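Geranyltranstransferase (Thermotoga neapolitana, PDB 4WK5) probably acts as a magnesium-dependent prenyltransferase of isoprenoid biosynthesis, belonging to the FPP/GGPP synthase family. Local coordinates at residues 211-225 / 254-268. Numbering follows the deposited sequence.
Sequences LGEKFGVAFQIYDDL and VQKAKQLADKYYEEV
A218 and A261 bring together segments 211-225 and 254-268, of helices 206-229 and 248-274, their CA atoms 4.2 Å apart where the segment axes, 8.4 Å apart at closest, cross at -144°, roughly antiparallel. Two small residues permit this approach, and the CB of A218 rests 3.5 Å from A261 O. Next to them I221 sets CG2 against A261 CB, while V268 CG2 lies over the backbone of L211 and F215. Y222 leans across with CG anti to its carbonyl carbon (chi1 -74°), which puts one ring face over A261 CB, a CH-pi contact of 3.9 Å to the centroid. Y222 OH donates to D262 OD1 at 2.6 Å, on the anti lone pair; K258 NZ holds D262 OD2 at 3.0 Å from the syn side. A phenylalanine at Y222 would probably keep the ring packing but leave D262 OD1 without this donor. The CD1/CE1 side of the Y265 ring spans F215 and Y222, oblique to both, F215 CE2 reaching Y265 CE1 at 3.3 Å; Y265 OH hydrogen-bonds L284 O of helix 278-289. On the other flank K214 runs over one face of Y264, whose hydroxyl bonds E179 of helix 175-201, and K214 NZ makes a salt bridge to E267 OE1 (3.2 Å). In this mainly helical prenyl synthase fold, the D262 carboxylate, gripped at both oxygens, probably has its charge stabilised beside an apolar, aromatic seam.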
# COMPACT_ATOMS: atom_id res chain seq x y z
N LEU A 211 9.07 23.74 1.51
CA LEU A 211 9.02 24.02 2.94
C LEU A 211 8.84 22.75 3.77
O LEU A 211 9.54 22.54 4.76
CB LEU A 211 7.88 24.98 3.26
CG LEU A 211 8.02 26.43 2.82
CD1 LEU A 211 6.87 27.24 3.42
CD2 LEU A 211 9.38 27.02 3.21
N GLY A 212 7.90 21.90 3.36
CA GLY A 212 7.64 20.69 4.10
C GLY A 212 8.82 19.75 4.10
O GLY A 212 9.11 19.09 5.10
N GLU A 213 9.52 19.67 2.97
CA GLU A 213 10.69 18.82 2.91
C GLU A 213 11.77 19.27 3.88
O GLU A 213 12.32 18.46 4.62
CB GLU A 213 11.26 18.76 1.50
CG GLU A 213 12.21 17.59 1.33
CD GLU A 213 13.14 17.75 0.15
OE1 GLU A 213 12.67 17.64 -1.00
OE2 GLU A 213 14.34 17.98 0.39
N LYS A 214 12.06 20.58 3.91
CA LYS A 214 13.06 21.08 4.83
C LYS A 214 12.61 20.92 6.28
O LYS A 214 13.41 20.54 7.14
CB LYS A 214 13.40 22.55 4.53
CG LYS A 214 14.05 22.73 3.18
CD LYS A 214 14.83 24.03 3.10
CE LYS A 214 16.09 23.84 2.27
NZ LYS A 214 16.98 25.04 2.29
N PHE A 215 11.34 21.19 6.55
CA PHE A 215 10.83 20.96 7.90
C PHE A 215 11.04 19.51 8.31
O PHE A 215 11.47 19.22 9.43
CB PHE A 215 9.34 21.33 7.99
CG PHE A 215 8.74 21.03 9.34
CD1 PHE A 215 8.07 19.83 9.56
CD2 PHE A 215 8.87 21.93 10.39
CE1 PHE A 215 7.53 19.55 10.81
CE2 PHE A 215 8.34 21.64 11.63
CZ PHE A 215 7.67 20.45 11.83
N GLY A 216 10.74 18.59 7.39
CA GLY A 216 10.90 17.17 7.66
C GLY A 216 12.33 16.76 7.96
O GLY A 216 12.57 15.95 8.85
N VAL A 217 13.30 17.29 7.22
CA VAL A 217 14.69 16.96 7.51
C VAL A 217 15.06 17.47 8.91
O VAL A 217 15.69 16.75 9.69
CB VAL A 217 15.65 17.54 6.45
CG1 VAL A 217 17.09 17.37 6.89
CG2 VAL A 217 15.42 16.84 5.11
N ALA A 218 14.66 18.70 9.23
CA ALA A 218 14.92 19.28 10.55
C ALA A 218 14.26 18.46 11.65
O ALA A 218 14.86 18.21 12.70
CB ALA A 218 14.44 20.73 10.60
N PHE A 219 13.03 18.03 11.39
CA PHE A 219 12.28 17.20 12.32
C PHE A 219 13.03 15.90 12.63
O PHE A 219 13.14 15.50 13.80
CB PHE A 219 10.89 16.90 11.73
CG PHE A 219 9.93 16.24 12.69
CD1 PHE A 219 9.13 17.00 13.54
CD2 PHE A 219 9.78 14.85 12.70
CE1 PHE A 219 8.23 16.41 14.40
CE2 PHE A 219 8.88 14.24 13.56
CZ PHE A 219 8.10 15.02 14.41
N GLN A 220 13.56 15.24 11.60
CA GLN A 220 14.28 13.98 11.81
C GLN A 220 15.59 14.21 12.57
O GLN A 220 15.96 13.39 13.41
CB GLN A 220 14.54 13.26 10.48
CG GLN A 220 15.12 11.85 10.66
CD GLN A 220 15.17 11.02 9.38
OE1 GLN A 220 14.52 11.34 8.38
NE2 GLN A 220 15.94 9.93 9.42
N ILE A 221 16.27 15.32 12.30
CA ILE A 221 17.52 15.64 13.02
C ILE A 221 17.23 15.88 14.49
O ILE A 221 17.95 15.39 15.36
CB ILE A 221 18.23 16.88 12.44
CG1 ILE A 221 18.72 16.60 11.02
CG2 ILE A 221 19.41 17.31 13.34
CD1 ILE A 221 19.14 17.85 10.27
N TYR A 222 16.17 16.63 14.77
CA TYR A 222 15.79 16.88 16.16
C TYR A 222 15.48 15.56 16.86
O TYR A 222 15.83 15.38 18.02
CB TYR A 222 14.59 17.82 16.25
CG TYR A 222 14.91 19.27 15.95
CD1 TYR A 222 16.10 19.85 16.37
CD2 TYR A 222 14.01 20.05 15.24
CE1 TYR A 222 16.38 21.19 16.09
CE2 TYR A 222 14.28 21.38 14.96
CZ TYR A 222 15.46 21.94 15.37
OH TYR A 222 15.71 23.26 15.07
N ASP A 223 14.83 14.64 16.15
CA ASP A 223 14.58 13.31 16.70
C ASP A 223 15.89 12.57 17.00
O ASP A 223 16.02 11.91 18.04
CB ASP A 223 13.71 12.48 15.76
CG ASP A 223 13.49 11.07 16.27
OD1 ASP A 223 12.56 10.87 17.07
OD2 ASP A 223 14.25 10.16 15.86
N ASP A 224 16.84 12.67 16.07
CA ASP A 224 18.17 12.08 16.26
C ASP A 224 18.81 12.59 17.55
O ASP A 224 19.38 11.82 18.32
CB ASP A 224 19.11 12.43 15.11
CG ASP A 224 18.71 11.80 13.80
OD1 ASP A 224 17.95 10.80 13.80
OD2 ASP A 224 19.17 12.32 12.77
N LEU A 225 18.74 13.91 17.74
CA LEU A 225 19.40 14.56 18.86
C LEU A 225 18.73 14.18 20.18
O LEU A 225 19.40 13.95 21.19
CB LEU A 225 19.39 16.08 18.68
CG LEU A 225 20.28 16.61 17.55
CD1 LEU A 225 19.96 18.07 17.23
CD2 LEU A 225 21.75 16.46 17.92
N VAL A 254 27.24 16.62 16.39
CA VAL A 254 26.09 17.23 17.05
C VAL A 254 25.92 18.72 16.72
O VAL A 254 24.82 19.17 16.42
CB VAL A 254 26.16 17.06 18.59
CG1 VAL A 254 25.09 17.88 19.28
CG2 VAL A 254 26.02 15.58 18.97
N GLN A 255 27.01 19.48 16.77
CA GLN A 255 26.91 20.93 16.55
C GLN A 255 26.44 21.28 15.14
O GLN A 255 25.51 22.08 14.98
CB GLN A 255 28.26 21.62 16.82
CG GLN A 255 28.18 23.14 16.79
CD GLN A 255 29.52 23.82 17.05
OE1 GLN A 255 30.57 23.18 16.98
NE2 GLN A 255 29.48 25.11 17.34
N LYS A 256 27.08 20.70 14.13
CA LYS A 256 26.72 21.00 12.75
C LYS A 256 25.32 20.47 12.40
O LYS A 256 24.59 21.12 11.65
CB LYS A 256 27.76 20.43 11.79
CG LYS A 256 29.08 21.21 11.77
CD LYS A 256 30.08 20.57 10.81
CE LYS A 256 31.48 21.16 11.00
NZ LYS A 256 32.51 20.40 10.23
N ALA A 257 24.96 19.31 12.93
CA ALA A 257 23.62 18.75 12.67
C ALA A 257 22.53 19.64 13.26
O ALA A 257 21.52 19.94 12.60
CB ALA A 257 23.51 17.32 13.23
N LYS A 258 22.73 20.09 14.50
CA LYS A 258 21.75 20.96 15.14
C LYS A 258 21.66 22.30 14.41
O LYS A 258 20.57 22.86 14.24
CB LYS A 258 22.10 21.19 16.61
CG LYS A 258 21.12 22.11 17.33
CD LYS A 258 21.33 22.12 18.84
CE LYS A 258 20.24 22.91 19.53
NZ LYS A 258 20.30 24.36 19.21
N GLN A 259 22.81 22.81 13.96
CA GLN A 259 22.85 24.06 13.21
C GLN A 259 22.03 23.96 11.93
O GLN A 259 21.32 24.90 11.56
CB GLN A 259 24.28 24.45 12.86
CG GLN A 259 24.94 25.39 13.85
CD GLN A 259 26.39 25.67 13.50
OE1 GLN A 259 26.79 25.50 12.34
NE2 GLN A 259 27.17 26.09 14.48
N LEU A 260 22.15 22.83 11.24
CA LEU A 260 21.40 22.59 10.02
C LEU A 260 19.91 22.55 10.30
O LEU A 260 19.11 23.17 9.59
CB LEU A 260 21.84 21.30 9.34
CG LEU A 260 21.21 21.03 7.97
CD1 LEU A 260 21.57 22.14 7.00
CD2 LEU A 260 21.63 19.67 7.43
N ALA A 261 19.53 21.81 11.34
CA ALA A 261 18.13 21.68 11.72
C ALA A 261 17.55 23.04 12.11
O ALA A 261 16.44 23.40 11.70
CB ALA A 261 17.97 20.69 12.87
N ASP A 262 18.32 23.80 12.89
CA ASP A 262 17.86 25.12 13.30
C ASP A 262 17.68 26.03 12.10
O ASP A 262 16.72 26.80 12.04
CB ASP A 262 18.85 25.75 14.29
CG ASP A 262 18.80 25.11 15.67
OD1 ASP A 262 17.81 24.42 15.99
OD2 ASP A 262 19.75 25.33 16.46
N LYS A 263 18.60 25.95 11.15
CA LYS A 263 18.56 26.81 9.97
C LYS A 263 17.31 26.54 9.14
O LYS A 263 16.60 27.48 8.75
CB LYS A 263 19.80 26.60 9.09
CG LYS A 263 19.79 27.49 7.84
CD LYS A 263 20.99 27.24 6.95
CE LYS A 263 20.86 25.94 6.17
NZ LYS A 263 22.06 25.65 5.33
N TYR A 264 17.05 25.26 8.88
CA TYR A 264 15.86 24.82 8.16
C TYR A 264 14.58 25.23 8.89
O TYR A 264 13.64 25.74 8.28
CB TYR A 264 15.88 23.30 7.97
CG TYR A 264 16.80 22.78 6.88
CD1 TYR A 264 17.54 23.64 6.09
CD2 TYR A 264 16.91 21.41 6.65
CE1 TYR A 264 18.38 23.15 5.10
CE2 TYR A 264 17.74 20.91 5.66
CZ TYR A 264 18.47 21.78 4.89
OH TYR A 264 19.31 21.28 3.91
N TYR A 265 14.55 24.99 10.20
CA TYR A 265 13.36 25.33 10.99
C TYR A 265 13.07 26.82 10.91
O TYR A 265 11.92 27.23 10.74
CB TYR A 265 13.54 24.92 12.45
CG TYR A 265 12.25 24.49 13.10
CD1 TYR A 265 11.89 23.14 13.13
CD2 TYR A 265 11.37 25.41 13.65
CE1 TYR A 265 10.70 22.74 13.72
CE2 TYR A 265 10.19 25.01 14.23
CZ TYR A 265 9.86 23.67 14.26
OH TYR A 265 8.67 23.27 14.84
N GLU A 266 14.11 27.64 11.02
CA GLU A 266 13.93 29.09 10.99
C GLU A 266 13.47 29.54 9.61
O GLU A 266 12.62 30.42 9.52
CB GLU A 266 15.23 29.81 11.39
CG GLU A 266 15.10 31.33 11.43
CD GLU A 266 14.04 31.80 12.42
OE1 GLU A 266 13.80 31.10 13.43
OE2 GLU A 266 13.45 32.88 12.19
N GLU A 267 14.02 28.95 8.56
CA GLU A 267 13.58 29.26 7.20
C GLU A 267 12.09 28.97 7.02
O GLU A 267 11.36 29.77 6.42
CB GLU A 267 14.40 28.48 6.17
CG GLU A 267 15.84 28.96 6.04
CD GLU A 267 16.68 28.09 5.11
OE1 GLU A 267 16.18 27.05 4.64
OE2 GLU A 267 17.85 28.46 4.86
N VAL A 268 11.64 27.84 7.54
CA VAL A 268 10.24 27.45 7.42
C VAL A 268 9.34 28.41 8.19
O VAL A 268 8.34 28.90 7.65
CB VAL A 268 10.02 26.00 7.89
CG1 VAL A 268 8.53 25.69 7.99
CG2 VAL A 268 10.71 25.04 6.94
O HOH W 1 19.32 26.37 3.24